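Local coordinates for protein alcohol dehydrogenase IV (Corynebacterium glutamicum, PDB 3IV7) that probably reduces maleylacetate with a nicotinamide cofactor, as a member of the iron-containing alcohol dehydrogenase family, at residues Ser99-Ala104 with Gly124-Asn129; Leu13-Met18 with Gly225-Ala230; Thr110-Ile115 with Asp144-Pro149; His65-Met70 with Ile74-Arg79. All coordinates share one frame; numbering follows the deposited sequence.

Contact 1 of 4, residues Ser99-Ala104 with Gly124-Asn129; sequences STIGLA and GSEATN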
loop_
_atom_site.group_PDB
_atom_site.type_symbol
_atom_site.label_atom_id
_atom_site.label_comp_id
_atom_site.label_asym_id
_atom_site.label_seq_id
_atom_site.Cartn_x
_atom_site.Cartn_y
_atom_site.Cartn_z
ATOM N N SER A 99 -21.098 11.904 0.735
ATOM C CA SER A 99 -22.264 11.867 -0.128
ATOM C C SER A 99 -21.986 12.457 -1.533
ATOM O O SER A 99 -22.628 12.072 -2.529
ATOM C CB SER A 99 -23.461 12.560 0.570
ATOM O OG SER A 99 -23.267 13.946 0.607
ATOM N N THR A 100 -21.048 13.401 -1.599
ATOM C CA THR A 100 -20.624 13.970 -2.857
ATOM C C THR A 100 -19.793 12.953 -3.627
ATOM O O THR A 100 -20.023 12.700 -4.794
ATOM C CB THR A 100 -19.817 15.221 -2.621
ATOM O OG1 THR A 100 -20.559 16.101 -1.753
ATOM C CG2 THR A 100 -19.522 15.910 -3.971
ATOM N N ILE A 101 -18.832 12.360 -2.944
ATOM C CA ILE A 101 -18.039 11.296 -3.524
ATOM C C ILE A 101 -18.969 10.135 -3.876
ATOM O O ILE A 101 -18.794 9.467 -4.906
ATOM C CB ILE A 101 -16.937 10.836 -2.560
ATOM C CG1 ILE A 101 -15.890 11.967 -2.358
ATOM C CG2 ILE A 101 -16.260 9.578 -3.093
ATOM C CD1 ILE A 101 -14.976 11.797 -1.110
ATOM N N GLY A 102 -19.984 9.921 -3.044
ATOM C CA GLY A 102 -20.946 8.833 -3.273
ATOM C C GLY A 102 -21.681 8.967 -4.605
ATOM O O GLY A 102 -21.909 7.957 -5.308
ATOM N N LEU A 103 -22.053 10.203 -4.965
ATOM C CA LEU A 103 -22.750 10.444 -6.210
ATOM C C LEU A 103 -21.820 10.248 -7.412
ATOM O O LEU A 103 -22.224 9.679 -8.429
ATOM C CB LEU A 103 -23.389 11.843 -6.227
ATOM C CG LEU A 103 -24.254 12.173 -7.453
ATOM C CD1 LEU A 103 -25.402 11.183 -7.603
ATOM C CD2 LEU A 103 -24.794 13.646 -7.425
ATOM N N ALA A 104 -20.573 10.678 -7.292
ATOM C CA ALA A 104 -19.608 10.484 -8.371
ATOM C C ALA A 104 -19.455 8.991 -8.604
ATOM O O ALA A 104 -19.460 8.531 -9.736
ATOM C CB ALA A 104 -18.247 11.152 -8.027
ATOM N N GLY A 124 -13.296 8.880 4.162
ATOM C CA GLY A 124 -12.440 8.032 3.342
ATOM C C GLY A 124 -13.067 7.302 2.155
ATOM O O GLY A 124 -12.435 6.395 1.586
ATOM N N SER A 125 -14.268 7.714 1.727
ATOM C CA SER A 125 -14.913 7.048 0.612
ATOM C C SER A 125 -14.039 7.099 -0.624
ATOM O O SER A 125 -14.094 6.216 -1.440
ATOM C CB SER A 125 -16.299 7.626 0.320
ATOM O OG SER A 125 -16.955 6.847 -0.681
ATOM N N GLU A 126 -13.206 8.136 -0.734
ATOM C CA GLU A 126 -12.333 8.332 -1.923
ATOM C C GLU A 126 -11.287 7.223 -2.113
ATOM O O GLU A 126 -10.714 7.083 -3.194
ATOM C CB GLU A 126 -11.630 9.679 -1.858
ATOM C CG GLU A 126 -10.650 9.862 -0.661
ATOM C CD GLU A 126 -11.295 10.263 0.624
ATOM O OE1 GLU A 126 -12.525 10.242 0.718
ATOM O OE2 GLU A 126 -10.555 10.593 1.563
ATOM N N ALA A 127 -11.052 6.451 -1.067
ATOM C CA ALA A 127 -10.101 5.382 -1.110
ATOM C C ALA A 127 -10.730 4.007 -1.082
ATOM O O ALA A 127 -10.039 3.060 -0.896
ATOM C CB ALA A 127 -9.113 5.518 0.022
ATOM N N THR A 128 -12.044 3.893 -1.284
ATOM C CA THR A 128 -12.671 2.562 -1.355
ATOM C C THR A 128 -13.409 2.363 -2.694
ATOM O O THR A 128 -13.808 3.349 -3.398
ATOM C CB THR A 128 -13.685 2.313 -0.203
ATOM O OG1 THR A 128 -14.932 2.925 -0.523
ATOM C CG2 THR A 128 -13.180 2.875 1.124
ATOM N N ASN A 129 -13.628 1.105 -2.999
ATOM C CA ASN A 129 -14.349 0.679 -4.163
ATOM C C ASN A 129 -15.751 0.276 -3.774
ATOM O O ASN A 129 -16.355 -0.548 -4.422
ATOM C CB ASN A 129 -13.637 -0.491 -4.821
ATOM C CG ASN A 129 -13.359 -1.639 -3.854
ATOM O OD1 ASN A 129 -13.701 -1.580 -2.667
ATOM N ND2 ASN A 129 -12.638 -2.634 -4.339
#

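Contact 2 of 4, residues Leu13-Met18 with Gly225-Ala230; sequences LPQKVM and GAYLAA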
loop_
_atom_site.group_PDB
_atom_site.type_symbol
_atom_site.label_atom_id
_atom_site.label_comp_id
_atom_site.label_asym_id
_atom_site.label_seq_id
_atom_site.Cartn_x
_atom_site.Cartn_y
_atom_site.Cartn_z
ATOM N N LEU A 13 -5.140 -1.858 -4.745
ATOM C CA LEU A 13 -5.950 -1.150 -5.722
ATOM C C LEU A 13 -5.186 0.004 -6.335
ATOM O O LEU A 13 -4.464 0.701 -5.630
ATOM C CB LEU A 13 -7.215 -0.605 -5.057
ATOM C CG LEU A 13 -8.119 -1.649 -4.411
ATOM C CD1 LEU A 13 -9.357 -0.985 -3.871
ATOM C CD2 LEU A 13 -8.477 -2.811 -5.392
ATOM N N PRO A 14 -5.400 0.253 -7.645
ATOM C CA PRO A 14 -4.650 1.335 -8.311
ATOM C C PRO A 14 -5.178 2.715 -7.926
ATOM O O PRO A 14 -6.370 2.943 -7.947
ATOM C CB PRO A 14 -4.871 1.065 -9.797
ATOM C CG PRO A 14 -6.208 0.291 -9.858
ATOM C CD PRO A 14 -6.310 -0.473 -8.565
ATOM N N GLN A 15 -4.291 3.599 -7.522
ATOM C CA GLN A 15 -4.679 4.945 -7.191
ATOM C C GLN A 15 -3.499 5.890 -7.136
ATOM O O GLN A 15 -2.407 5.520 -6.731
ATOM C CB GLN A 15 -5.410 4.973 -5.843
ATOM C CG GLN A 15 -6.360 6.150 -5.701
ATOM C CD GLN A 15 -7.301 5.997 -4.515
ATOM O OE1 GLN A 15 -6.878 5.622 -3.416
ATOM N NE2 GLN A 15 -8.584 6.294 -4.730
ATOM N N LYS A 16 -3.732 7.119 -7.580
ATOM C CA LYS A 16 -2.790 8.199 -7.402
ATOM C C LYS A 16 -3.336 9.121 -6.317
ATOM O O LYS A 16 -4.541 9.433 -6.293
ATOM C CB LYS A 16 -2.598 8.986 -8.692
ATOM C CG LYS A 16 -1.717 10.229 -8.547
ATOM C CD LYS A 16 -1.664 11.075 -9.875
ATOM C CE LYS A 16 -0.774 10.440 -10.936
ATOM N NZ LYS A 16 0.683 10.354 -10.485
ATOM N N VAL A 17 -2.453 9.563 -5.443
ATOM C CA VAL A 17 -2.787 10.481 -4.390
ATOM C C VAL A 17 -1.868 11.650 -4.471
ATOM O O VAL A 17 -0.629 11.484 -4.507
ATOM C CB VAL A 17 -2.591 9.811 -3.018
ATOM C CG1 VAL A 17 -3.061 10.748 -1.880
ATOM C CG2 VAL A 17 -3.324 8.508 -2.988
HETATM N N MSE A 18 -2.435 12.839 -4.602
HETATM C CA MSE A 18 -1.639 14.060 -4.628
HETATM C C MSE A 18 -1.995 14.844 -3.371
HETATM O O MSE A 18 -3.175 15.047 -3.076
HETATM C CB MSE A 18 -1.951 14.863 -5.869
HETATM C CG MSE A 18 -1.786 14.069 -7.161
HETATM SE SE MSE A 18 -2.637 14.935 -8.704
HETATM C CE MSE A 18 -1.146 15.886 -9.367
ATOM N N GLY A 225 -4.183 10.322 7.540
ATOM C CA GLY A 225 -4.707 9.194 8.341
ATOM C C GLY A 225 -5.953 8.609 7.758
ATOM O O GLY A 225 -6.099 7.389 7.637
ATOM N N ALA A 226 -6.857 9.480 7.378
ATOM C CA ALA A 226 -8.089 9.080 6.778
ATOM C C ALA A 226 -7.862 8.273 5.508
ATOM O O ALA A 226 -8.586 7.340 5.237
ATOM C CB ALA A 226 -8.951 10.335 6.471
ATOM N N TYR A 227 -6.858 8.654 4.715
ATOM C CA TYR A 227 -6.576 7.927 3.480
ATOM C C TYR A 227 -6.122 6.506 3.777
ATOM O O TYR A 227 -6.700 5.528 3.245
ATOM C CB TYR A 227 -5.534 8.644 2.634
ATOM C CG TYR A 227 -5.261 7.914 1.332
ATOM C CD1 TYR A 227 -6.234 7.809 0.357
ATOM C CD2 TYR A 227 -4.039 7.289 1.109
ATOM C CE1 TYR A 227 -5.997 7.099 -0.833
ATOM C CE2 TYR A 227 -3.781 6.611 -0.066
ATOM C CZ TYR A 227 -4.747 6.525 -1.040
ATOM O OH TYR A 227 -4.480 5.804 -2.185
ATOM N N LEU A 228 -5.119 6.362 4.647
ATOM C CA LEU A 228 -4.626 5.007 4.984
ATOM C C LEU A 228 -5.672 4.146 5.692
ATOM O O LEU A 228 -5.761 2.942 5.459
ATOM C CB LEU A 228 -3.340 5.090 5.765
ATOM C CG LEU A 228 -2.195 5.609 4.860
ATOM C CD1 LEU A 228 -0.954 5.522 5.575
ATOM C CD2 LEU A 228 -2.124 4.795 3.552
ATOM N N ALA A 229 -6.493 4.764 6.519
ATOM C CA ALA A 229 -7.583 4.039 7.167
ATOM C C ALA A 229 -8.488 3.384 6.119
ATOM O O ALA A 229 -8.885 2.232 6.262
ATOM C CB ALA A 229 -8.392 4.989 8.037
ATOM N N ALA A 230 -8.862 4.176 5.101
ATOM C CA ALA A 230 -9.792 3.737 4.070
ATOM C C ALA A 230 -9.176 2.710 3.126
ATOM O O ALA A 230 -9.836 1.721 2.757
ATOM C CB ALA A 230 -10.342 4.957 3.290
#

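Contact 3 of 4, residues Thr110-Ile115 with Asp144-Pro149; sequences TTALPI and DLKVLP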
loop_
_atom_site.group_PDB
_atom_site.type_symbol
_atom_site.label_atom_id
_atom_site.label_comp_id
_atom_site.label_asym_id
_atom_site.label_seq_id
_atom_site.Cartn_x
_atom_site.Cartn_y
_atom_site.Cartn_z
ATOM N N THR A 110 -22.307 3.082 -13.822
ATOM C CA THR A 110 -22.943 2.822 -15.105
ATOM C C THR A 110 -22.192 3.370 -16.327
ATOM O O THR A 110 -22.360 2.858 -17.405
ATOM C CB THR A 110 -24.349 3.358 -15.129
ATOM O OG1 THR A 110 -24.327 4.774 -14.910
ATOM C CG2 THR A 110 -25.184 2.693 -14.021
ATOM N N THR A 111 -21.407 4.427 -16.147
ATOM C CA THR A 111 -20.713 5.091 -17.260
ATOM C C THR A 111 -19.246 4.687 -17.388
ATOM O O THR A 111 -18.631 4.920 -18.417
ATOM C CB THR A 111 -20.722 6.622 -17.063
ATOM O OG1 THR A 111 -19.990 6.949 -15.883
ATOM C CG2 THR A 111 -22.155 7.159 -16.950
ATOM N N ALA A 112 -18.676 4.121 -16.323
ATOM C CA ALA A 112 -17.264 3.785 -16.305
ATOM C C ALA A 112 -16.360 5.033 -16.367
ATOM O O ALA A 112 -15.175 4.905 -16.579
ATOM C CB ALA A 112 -16.901 2.776 -17.506
ATOM N N LEU A 113 -16.909 6.222 -16.104
ATOM C CA LEU A 113 -16.116 7.442 -16.143
ATOM C C LEU A 113 -15.137 7.483 -14.986
ATOM O O LEU A 113 -15.462 7.063 -13.879
ATOM C CB LEU A 113 -17.003 8.687 -16.091
ATOM C CG LEU A 113 -17.760 9.025 -17.383
ATOM C CD1 LEU A 113 -18.798 10.093 -17.073
ATOM C CD2 LEU A 113 -16.760 9.487 -18.540
ATOM N N PRO A 114 -13.966 8.037 -15.222
ATOM C CA PRO A 114 -12.989 8.180 -14.169
ATOM C C PRO A 114 -13.351 9.304 -13.237
ATOM O O PRO A 114 -14.026 10.287 -13.648
ATOM C CB PRO A 114 -11.698 8.498 -14.927
ATOM C CG PRO A 114 -12.148 9.070 -16.196
ATOM C CD PRO A 114 -13.416 8.408 -16.540
ATOM N N ILE A 115 -12.951 9.160 -11.982
ATOM C CA ILE A 115 -13.249 10.136 -10.966
ATOM C C ILE A 115 -11.968 10.696 -10.371
ATOM O O ILE A 115 -11.049 9.933 -10.036
ATOM C CB ILE A 115 -14.007 9.486 -9.803
ATOM C CG1 ILE A 115 -15.390 9.005 -10.224
ATOM C CG2 ILE A 115 -14.113 10.456 -8.617
ATOM C CD1 ILE A 115 -16.002 8.071 -9.155
ATOM N N ASP A 144 -17.416 -2.386 -6.446
ATOM C CA ASP A 144 -17.179 -2.333 -7.900
ATOM C C ASP A 144 -15.930 -1.500 -8.099
ATOM O O ASP A 144 -15.867 -0.357 -7.631
ATOM C CB ASP A 144 -18.400 -1.716 -8.586
ATOM C CG ASP A 144 -18.221 -1.509 -10.097
ATOM O OD1 ASP A 144 -17.155 -1.824 -10.641
ATOM O OD2 ASP A 144 -19.183 -0.994 -10.727
ATOM N N LEU A 145 -14.910 -2.074 -8.752
ATOM C CA LEU A 145 -13.611 -1.359 -8.993
ATOM C C LEU A 145 -13.790 -0.033 -9.738
ATOM O O LEU A 145 -13.028 0.902 -9.528
ATOM C CB LEU A 145 -12.613 -2.235 -9.769
ATOM C CG LEU A 145 -11.223 -1.574 -10.072
ATOM C CD1 LEU A 145 -10.444 -1.190 -8.745
ATOM C CD2 LEU A 145 -10.337 -2.483 -10.998
ATOM N N LYS A 146 -14.800 0.049 -10.604
ATOM C CA LYS A 146 -15.045 1.288 -11.368
ATOM C C LYS A 146 -15.398 2.452 -10.490
ATOM O O LYS A 146 -15.287 3.568 -10.936
ATOM C CB LYS A 146 -16.159 1.109 -12.418
ATOM C CG LYS A 146 -15.923 -0.014 -13.383
ATOM C CD LYS A 146 -16.805 0.105 -14.643
ATOM C CE LYS A 146 -18.235 0.343 -14.328
ATOM N NZ LYS A 146 -18.778 -0.679 -13.410
ATOM N N VAL A 147 -15.833 2.218 -9.227
ATOM C CA VAL A 147 -16.175 3.337 -8.383
ATOM C C VAL A 147 -15.006 3.900 -7.587
ATOM O O VAL A 147 -15.127 4.956 -7.011
ATOM C CB VAL A 147 -17.380 3.067 -7.477
ATOM C CG1 VAL A 147 -18.472 2.425 -8.286
ATOM C CG2 VAL A 147 -17.004 2.215 -6.253
ATOM N N LEU A 148 -13.874 3.215 -7.580
ATOM C CA LEU A 148 -12.694 3.720 -6.891
ATOM C C LEU A 148 -12.159 4.939 -7.661
ATOM O O LEU A 148 -11.852 4.828 -8.826
ATOM C CB LEU A 148 -11.590 2.645 -6.837
ATOM C CG LEU A 148 -10.268 3.071 -6.184
ATOM C CD1 LEU A 148 -10.473 3.310 -4.674
ATOM C CD2 LEU A 148 -9.159 1.989 -6.460
ATOM N N PRO A 149 -12.045 6.106 -6.998
ATOM C CA PRO A 149 -11.500 7.220 -7.775
ATOM C C PRO A 149 -10.074 6.917 -8.227
ATOM O O PRO A 149 -9.284 6.342 -7.467
ATOM C CB PRO A 149 -11.528 8.384 -6.786
ATOM C CG PRO A 149 -12.681 8.065 -5.864
ATOM C CD PRO A 149 -12.765 6.562 -5.791
HETATM O O HOH W 1 -14.046 4.986 -12.901
HETATM O O HOH W 2 -12.390 6.386 -11.095
#

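Contact 4 of 4, residues His65-Met70 with Ile74-Arg79; sequences HDEVVM and IEVAER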
loop_
_atom_site.group_PDB
_atom_site.type_symbol
_atom_site.label_atom_id
_atom_site.label_comp_id
_atom_site.label_asym_id
_atom_site.label_seq_id
_atom_site.Cartn_x
_atom_site.Cartn_y
_atom_site.Cartn_z
ATOM N N HIS A 65 -22.537 20.344 -11.127
ATOM C CA HIS A 65 -23.697 19.604 -10.690
ATOM C C HIS A 65 -23.768 19.650 -9.191
ATOM O O HIS A 65 -22.838 19.193 -8.513
ATOM C CB HIS A 65 -23.596 18.158 -11.192
ATOM C CG HIS A 65 -24.801 17.327 -10.898
ATOM N ND1 HIS A 65 -25.920 17.324 -11.706
ATOM C CD2 HIS A 65 -25.060 16.458 -9.888
ATOM C CE1 HIS A 65 -26.821 16.498 -11.199
ATOM N NE2 HIS A 65 -26.324 15.960 -10.098
ATOM N N ASP A 66 -24.856 20.225 -8.649
ATOM C CA ASP A 66 -24.978 20.369 -7.212
ATOM C C ASP A 66 -26.020 19.517 -6.502
ATOM O O ASP A 66 -26.141 19.607 -5.260
ATOM C CB ASP A 66 -25.083 21.838 -6.793
ATOM C CG ASP A 66 -26.387 22.516 -7.249
ATOM O OD1 ASP A 66 -27.321 21.846 -7.747
ATOM O OD2 ASP A 66 -26.454 23.749 -7.102
ATOM N N GLU A 67 -26.688 18.605 -7.219
ATOM C CA GLU A 67 -27.674 17.746 -6.550
ATOM C C GLU A 67 -27.013 16.588 -5.827
ATOM O O GLU A 67 -26.950 15.495 -6.329
ATOM C CB GLU A 67 -28.778 17.239 -7.496
ATOM C CG GLU A 67 -29.852 16.502 -6.705
ATOM C CD GLU A 67 -30.970 15.911 -7.535
ATOM O OE1 GLU A 67 -30.816 15.715 -8.755
ATOM O OE2 GLU A 67 -32.004 15.579 -6.925
ATOM N N VAL A 68 -26.535 16.858 -4.625
ATOM C CA VAL A 68 -25.886 15.877 -3.806
ATOM C C VAL A 68 -26.843 15.604 -2.671
ATOM O O VAL A 68 -27.305 16.527 -2.026
ATOM C CB VAL A 68 -24.544 16.413 -3.274
ATOM C CG1 VAL A 68 -23.927 15.470 -2.220
ATOM C CG2 VAL A 68 -23.593 16.676 -4.437
ATOM N N VAL A 69 -27.180 14.328 -2.464
ATOM C CA VAL A 69 -28.199 13.937 -1.474
ATOM C C VAL A 69 -27.682 12.755 -0.685
ATOM O O VAL A 69 -27.175 11.804 -1.249
ATOM C CB VAL A 69 -29.536 13.600 -2.179
ATOM C CG1 VAL A 69 -30.657 13.243 -1.153
ATOM C CG2 VAL A 69 -29.967 14.755 -3.013
HETATM N N MSE A 70 -27.738 12.844 0.633
HETATM C CA MSE A 70 -27.312 11.774 1.554
HETATM C C MSE A 70 -27.912 10.410 1.168
HETATM O O MSE A 70 -29.112 10.348 0.752
HETATM C CB MSE A 70 -27.805 12.144 2.974
HETATM C CG MSE A 70 -27.261 11.274 4.083
HETATM SE SE MSE A 70 -27.885 11.845 5.854
HETATM C CE MSE A 70 -29.823 11.815 5.550
ATOM N N ILE A 74 -31.521 6.467 -5.702
ATOM C CA ILE A 74 -31.352 5.985 -7.037
ATOM C C ILE A 74 -31.836 7.003 -8.046
ATOM O O ILE A 74 -31.230 7.152 -9.096
ATOM C CB ILE A 74 -32.080 4.618 -7.261
ATOM C CG1 ILE A 74 -31.743 4.053 -8.666
ATOM C CG2 ILE A 74 -33.624 4.778 -7.098
ATOM C CD1 ILE A 74 -30.206 3.898 -8.952
ATOM N N GLU A 75 -32.887 7.758 -7.699
ATOM C CA GLU A 75 -33.413 8.790 -8.598
ATOM C C GLU A 75 -32.394 9.943 -8.785
ATOM O O GLU A 75 -32.310 10.553 -9.843
ATOM C CB GLU A 75 -34.740 9.355 -8.080
ATOM C CG GLU A 75 -35.893 8.281 -7.858
ATOM C CD GLU A 75 -35.801 7.578 -6.481
ATOM O OE1 GLU A 75 -34.869 7.876 -5.713
ATOM O OE2 GLU A 75 -36.667 6.739 -6.171
ATOM N N VAL A 76 -31.670 10.250 -7.745
ATOM C CA VAL A 76 -30.639 11.287 -7.811
ATOM C C VAL A 76 -29.430 10.759 -8.632
ATOM O O VAL A 76 -28.879 11.459 -9.459
ATOM C CB VAL A 76 -30.229 11.708 -6.387
ATOM C CG1 VAL A 76 -29.009 12.651 -6.396
ATOM C CG2 VAL A 76 -31.470 12.355 -5.652
ATOM N N ALA A 77 -29.050 9.501 -8.398
ATOM C CA ALA A 77 -27.984 8.882 -9.178
ATOM C C ALA A 77 -28.381 8.869 -10.671
ATOM O O ALA A 77 -27.581 9.256 -11.541
ATOM C CB ALA A 77 -27.712 7.470 -8.676
ATOM N N GLU A 78 -29.634 8.495 -10.957
ATOM C CA GLU A 78 -30.117 8.412 -12.353
ATOM C C GLU A 78 -30.089 9.764 -13.082
ATOM O O GLU A 78 -29.684 9.821 -14.245
ATOM C CB GLU A 78 -31.509 7.764 -12.438
ATOM C CG GLU A 78 -31.477 6.241 -12.240
ATOM C CD GLU A 78 -30.834 5.513 -13.418
ATOM O OE1 GLU A 78 -31.497 5.367 -14.445
ATOM O OE2 GLU A 78 -29.674 5.074 -13.312
ATOM N N ARG A 79 -30.516 10.839 -12.409
ATOM C CA ARG A 79 -30.380 12.203 -12.987
ATOM C C ARG A 79 -28.921 12.566 -13.241
ATOM O O ARG A 79 -28.594 13.057 -14.302
ATOM C CB ARG A 79 -31.010 13.259 -12.080
ATOM C CG ARG A 79 -32.535 13.346 -12.209
ATOM C CD ARG A 79 -33.098 14.529 -11.404
ATOM N NE ARG A 79 -32.975 14.345 -9.946
ATOM C CZ ARG A 79 -33.839 13.657 -9.187
ATOM N NH1 ARG A 79 -34.855 12.998 -9.731
ATOM N NH2 ARG A 79 -33.649 13.574 -7.893
HETATM O O HOH W 3 -28.510 14.328 -9.586
#

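Contact 1 of 4, residues Ser99-Ala104 with Gly124-Asn129
Within S99-A104, I101 alone brings its side chain to the G124-N129 loop, and it does so with two branches. Its CG2 rests beside S125, 3.7 Å from OG of that serine. The longer arm ends in CD1, which comes up against the side chain of E126, 3.4 Å from OE1 and 4.0 Å from CB. E126 can present its carboxylate here because its chain bends at CB-CG (chi2 -83°), folding the acid back alongside its own short 3-10 turn. No hydrogen bond crosses between the two segments, so the contact consists of a methyl and an ethyl arm set against a hydroxyl and a carboxylate. Those polar ends are held elsewhere: OE2 of E126 bonds to Y154, and OG of S125 to K105, one turn further along the same helix. The loop itself closes with A127 N bonded to G124 O, G124 having a positive phi of 74°. The helix follows strand 91-96 of the parallel sheet and begins at a GGGS turn; in relatives this glycine-rich turn cradles the cofactor pyrophosphate, as expected of the Rossmann-like N-terminal domain of iron-containing alcohol dehydrogenases.

Contact 2 of 4, residues Leu13-Met18 with Gly225-Ala230
The polar part of this contact is a single hydrogen bond, from Y227 OH to Q15 OE1, 2.7 Å long. The amide oxygen meets the hydroxyl end of the ring at its edge and in its plane, while the amide itself is turned 41° from the ring. Seen from the acceptor, the C=O...donor angle is 134°, with the hydroxyl tilted a little from the carbonyl plane. Q15 reaches this point with an extended chain, and Y227 swings its ring away from the backbone N (chi1 -179°), which sends it out from the helix toward the strand. The amide nitrogen is engaged as well: Q15 NE2 donates to the backbone oxygens of E126 and P149, so both ends of the amide are tied and its rotation is fixed in the buried interior. The residues joined here belong to the two halves of the family fold, strand 7-20, outermost in this chain's parallel sheet, and helix 216-236 of the helical C-terminal part. Apolar contact comes from V17, which also points at the helix; its CG2 lies obliquely beside the hydroxyl end of the Y227 ring, though modelled too close for its exact position to be trusted. One edge of strand 7-20 pairs with strand 151-154 of the same chain; Q15-M18 also form an antiparallel ladder with a strand of the second subunit, where K16 NZ salt-bridges D11 of that chain.

Contact 3 of 4, residues Thr110-Ile115 with Asp144-Pro149
The two backbones run closest at I115 and P149, whose CA atoms are 4.7 Å apart, and come near again at A112 and K146. This is the entry to two neighbouring strands of the parallel sheet, 115-119 and 151-154, in the Rossmann-like domain; A112 turns the chain out of helix 98-111 with a positive phi. No direct hydrogen bond joins the segments, but water does. One water accepts from I115 N at 3.0 Å and donates to L148 O at 2.8 Å, bridging the two segments, and a second sits between L113 O and K146 O. I115 and the P149 ring lie side by side and point the same way, I115 CG2 to P149 CB at 3.8 Å. CD1 of I115 reaches along to V147 O. At the solvent end, K146 lays its aliphatic chain against A112, K146 CD to A112 CB at 3.9 Å. That chain then bends twice, back to its own segment. There D144 OD1 takes the backbone N of K146 in an Asx turn, from above the carboxylate plane, while OD2 of D144 forms a salt bridge with NZ of K146 at 2.7 Å, through its syn lone pair.

Contact 4 of 4, residues His65-Met70 with Ile74-Arg79
The connection from edge strand 63-65 to helix 74-86 folds back on that helix at E67, the centre of an inverse gamma turn, whose side chain crosses V76 and meets R79 almost at a right angle. The salt bridge is side-on and bidentate. R79 NE donates to the syn lone pair of E67 OE1 at 2.8 Å, nearly straight at 173°; R79 NH2 reaches E67 OE2, also at 2.8 Å, tilted somewhat from the guanidinium plane. Carboxylate and guanidinium are close to coplanar, 21° apart, and E75 O lies over one face of the guanidinium, 3.5 Å above its plane. With CG anti to the backbone N (chi1 -173°) and the rest extended, E67 spans the gap to the helix. This loop and helix form the first part of a beta-alpha-beta crossover that returns at strand 91-96, passing over strand 40-43. Beneath the charged pair V76 fills the joint: V76 CG1 approaches E67 O at 3.5 Å, and V76 CG2 meets V69 CG2 at 3.9 Å. A water links the two segments as well, donating to V76 O at 2.9 Å and, as a second hold on that oxygen beside R79, to E67 OE1 at 2.8 Å. The same water is hydrogen-bonded to H65 NE2, lying at the edge of the imidazole and in its plane.

Q15 of contact 2 ties three contacts together: its NE2 is 2.7 Å from E126 O in contact 1 and 2.8 Å from P149 O in contact 3. Contacts 1 and 3 have centres 10 Å apart, share helix 98-111 and interleave along the chain, joined again by N129 O and D144 N at 2.9 Å. Contact 4 lies on another side of that helix, where V68 packs on S99 and T100; its centre is about 25 Å from that of contact 2, with no touch. A127 of contact 1 also packs on Y227 and A230. A bound 1,2-ethanediol, probably from the crystallisation liquor, lies about 6 Å from the Y227 side chain.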